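Local coordinates for protein peroxin 22 (Pichia angusta, PDB 5NKZ) that probably takes part in peroxisome biogenesis, forming through its soluble domain a complex with the ubiquitin-conjugating enzyme Pex4p, at residues L41-A46 / F68-V74. Numbering follows the deposited sequence.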
loop_
_atom_site.group_PDB
_atom_site.type_symbol
_atom_site.label_atom_id
_atom_site.label_comp_id
_atom_site.label_asym_id
_atom_site.label_seq_id
_atom_site.Cartn_x
_atom_site.Cartn_y
_atom_site.Cartn_z
ATOM N N LEU C 41 -14.061 -3.530 23.875
ATOM C CA LEU C 41 -14.148 -4.937 23.441
ATOM C C LEU C 41 -15.463 -5.691 23.702
ATOM O O LEU C 41 -15.768 -6.646 22.991
ATOM C CB LEU C 41 -12.987 -5.702 24.106
ATOM C CG LEU C 41 -12.324 -6.881 23.422
ATOM C CD1 LEU C 41 -10.822 -6.855 23.674
ATOM C CD2 LEU C 41 -12.914 -8.172 23.944
ATOM N N ASP C 42 -16.218 -5.310 24.728
ATOM C CA ASP C 42 -17.504 -5.992 24.956
ATOM C C ASP C 42 -18.567 -5.540 23.956
ATOM O O ASP C 42 -19.456 -6.341 23.654
ATOM C CB ASP C 42 -17.980 -6.091 26.434
ATOM C CG ASP C 42 -17.942 -4.779 27.173
ATOM O OD1 ASP C 42 -18.320 -3.746 26.572
ATOM O OD2 ASP C 42 -17.537 -4.796 28.361
ATOM N N PHE C 43 -18.448 -4.341 23.372
ATOM C CA PHE C 43 -19.292 -3.958 22.229
ATOM C C PHE C 43 -18.924 -4.637 20.903
ATOM O O PHE C 43 -19.454 -4.274 19.874
ATOM C CB PHE C 43 -19.237 -2.458 21.976
ATOM C CG PHE C 43 -19.820 -1.627 23.069
ATOM C CD1 PHE C 43 -21.179 -1.451 23.138
ATOM C CD2 PHE C 43 -18.996 -0.952 24.004
ATOM C CE1 PHE C 43 -21.728 -0.643 24.125
ATOM C CE2 PHE C 43 -19.547 -0.158 24.996
ATOM C CZ PHE C 43 -20.916 -0.001 25.055
ATOM N N PHE C 44 -17.999 -5.586 20.893
ATOM C CA PHE C 44 -17.663 -6.301 19.663
ATOM C C PHE C 44 -18.433 -7.621 19.537
ATOM O O PHE C 44 -18.837 -8.241 20.533
ATOM C CB PHE C 44 -16.140 -6.564 19.553
ATOM C CG PHE C 44 -15.759 -7.197 18.271
ATOM C CD1 PHE C 44 -15.794 -6.477 17.092
ATOM C CD2 PHE C 44 -15.474 -8.528 18.225
ATOM C CE1 PHE C 44 -15.491 -7.071 15.881
ATOM C CE2 PHE C 44 -15.144 -9.151 17.035
ATOM C CZ PHE C 44 -15.150 -8.407 15.855
ATOM N N SER C 45 -18.627 -8.037 18.293
ATOM C CA SER C 45 -19.168 -9.320 18.004
ATOM C C SER C 45 -18.573 -9.849 16.715
ATOM O O SER C 45 -18.599 -9.188 15.680
ATOM C CB SER C 45 -20.706 -9.233 17.899
ATOM O OG SER C 45 -21.259 -10.393 17.244
ATOM N N ALA C 46 -18.091 -11.084 16.785
ATOM C CA ALA C 46 -17.673 -11.808 15.609
ATOM C C ALA C 46 -18.599 -11.565 14.430
ATOM O O ALA C 46 -18.168 -11.517 13.298
ATOM C CB ALA C 46 -17.575 -13.289 15.915
ATOM N N PHE C 68 -7.152 -11.979 20.583
ATOM C CA PHE C 68 -8.433 -11.445 20.089
ATOM C C PHE C 68 -9.053 -12.303 18.985
ATOM O O PHE C 68 -10.282 -12.513 18.946
ATOM C CB PHE C 68 -8.251 -10.009 19.592
ATOM C CG PHE C 68 -9.455 -9.423 18.880
ATOM C CD1 PHE C 68 -9.607 -9.590 17.506
ATOM C CD2 PHE C 68 -10.406 -8.658 19.558
ATOM C CE1 PHE C 68 -10.699 -9.041 16.823
ATOM C CE2 PHE C 68 -11.489 -8.088 18.869
ATOM C CZ PHE C 68 -11.656 -8.294 17.506
ATOM N N LEU C 69 -8.229 -12.805 18.084
ATOM C CA LEU C 69 -8.748 -13.578 16.977
ATOM C C LEU C 69 -9.269 -14.960 17.404
ATOM O O LEU C 69 -10.164 -15.470 16.763
ATOM C CB LEU C 69 -7.685 -13.723 15.873
ATOM C CG LEU C 69 -7.151 -12.470 15.173
ATOM C CD1 LEU C 69 -6.093 -12.831 14.170
ATOM C CD2 LEU C 69 -8.240 -11.741 14.432
ATOM N N SER C 70 -8.706 -15.602 18.425
ATOM C CA SER C 70 -9.204 -16.923 18.788
ATOM C C SER C 70 -10.351 -16.789 19.781
ATOM O O SER C 70 -11.229 -17.659 19.859
ATOM C CB SER C 70 -8.096 -17.806 19.360
ATOM O OG SER C 70 -7.603 -17.257 20.565
ATOM N N ARG C 71 -10.330 -15.693 20.530
ATOM C CA ARG C 71 -11.374 -15.389 21.479
ATOM C C ARG C 71 -12.705 -15.079 20.799
ATOM O O ARG C 71 -13.756 -15.366 21.385
ATOM C CB ARG C 71 -10.911 -14.303 22.439
ATOM C CG ARG C 71 -11.932 -13.319 22.879
ATOM C CD ARG C 71 -11.429 -12.629 24.128
ATOM N NE ARG C 71 -12.452 -12.777 25.145
ATOM C CZ ARG C 71 -12.626 -11.977 26.190
ATOM N NH1 ARG C 71 -11.802 -10.952 26.434
ATOM N NH2 ARG C 71 -13.647 -12.225 27.013
ATOM N N PHE C 72 -12.679 -14.566 19.568
ATOM C CA PHE C 72 -13.931 -14.360 18.809
ATOM C C PHE C 72 -14.071 -15.224 17.547
ATOM O O PHE C 72 -14.977 -14.988 16.741
ATOM C CB PHE C 72 -14.085 -12.862 18.448
ATOM C CG PHE C 72 -14.299 -11.970 19.637
ATOM C CD1 PHE C 72 -15.537 -11.887 20.225
ATOM C CD2 PHE C 72 -13.264 -11.221 20.165
ATOM C CE1 PHE C 72 -15.749 -11.075 21.329
ATOM C CE2 PHE C 72 -13.476 -10.413 21.275
ATOM C CZ PHE C 72 -14.720 -10.359 21.871
ATOM N N ASN C 73 -13.225 -16.239 17.389
ATOM C CA ASN C 73 -13.173 -17.038 16.159
ATOM C C ASN C 73 -13.231 -16.209 14.885
ATOM O O ASN C 73 -14.004 -16.480 14.005
ATOM C CB ASN C 73 -14.303 -18.078 16.138
ATOM C CG ASN C 73 -13.927 -19.361 16.783
ATOM O OD1 ASN C 73 -12.775 -19.602 17.112
ATOM N ND2 ASN C 73 -14.896 -20.205 16.953
ATOM N N VAL C 74 -12.408 -15.183 14.793
ATOM C CA VAL C 74 -12.341 -14.348 13.577
ATOM C C VAL C 74 -10.994 -14.455 12.830
ATOM O O VAL C 74 -10.599 -13.523 12.162
ATOM C CB VAL C 74 -12.708 -12.880 13.885
ATOM C CG1 VAL C 74 -14.108 -12.797 14.453
ATOM C CG2 VAL C 74 -11.722 -12.254 14.864
#
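F44, F68 and F72 form an aromatic cluster where the loop bearing L41-A46 meets the C-terminal end of helix 65-71 and the turn after it. F44 and F72 make a T-shaped pair: the F44 edge, led by CD2 and CE2, points at the face of F72, with CD2 over the ring centre, the centroids 5.1 Å apart and the planes at 82°. F68 meets F44 differently. Its CZ lies over one face of F44, displaced toward the rim and 3.6 Å from F44 CE2, but the planes are inclined at 47°, so the two rings are neither stacked nor perpendicular. F44 thus uses a face for one partner and an edge for the other. Its CG is anti to the backbone N (chi1 -176°), a setting that carries the ring across to the helix.

Aliphatic groups extend this apolar contact at two places. L41 reaches the F72 ring at its edge, in the ring plane, with CD2 3.5 Å from F72 CZ; the same methyl lies 3.9 Å from NH1 of R71, whose guanidinium passes it obliquely at the exposed margin. Near the other end of the loop segment, CB of A46 packs against V74 CG1 at 3.8 Å and beside the carbonyl O of F72.

Polar bonds shape each segment separately. F72 N bonds to F68 O and V74 N to L69 O as the helix ends, while OG of S45 N-caps helix 46-51 through A47 N.

Inward, F44 continues onto L34 and L36 of strand 32-36, F68 also touches L36, and F44 and V74 share L49 of helix 46-51. The cluster therefore joins helix 65-71 to the loop following strand 32-36 and to a strand inside the parallel sheet.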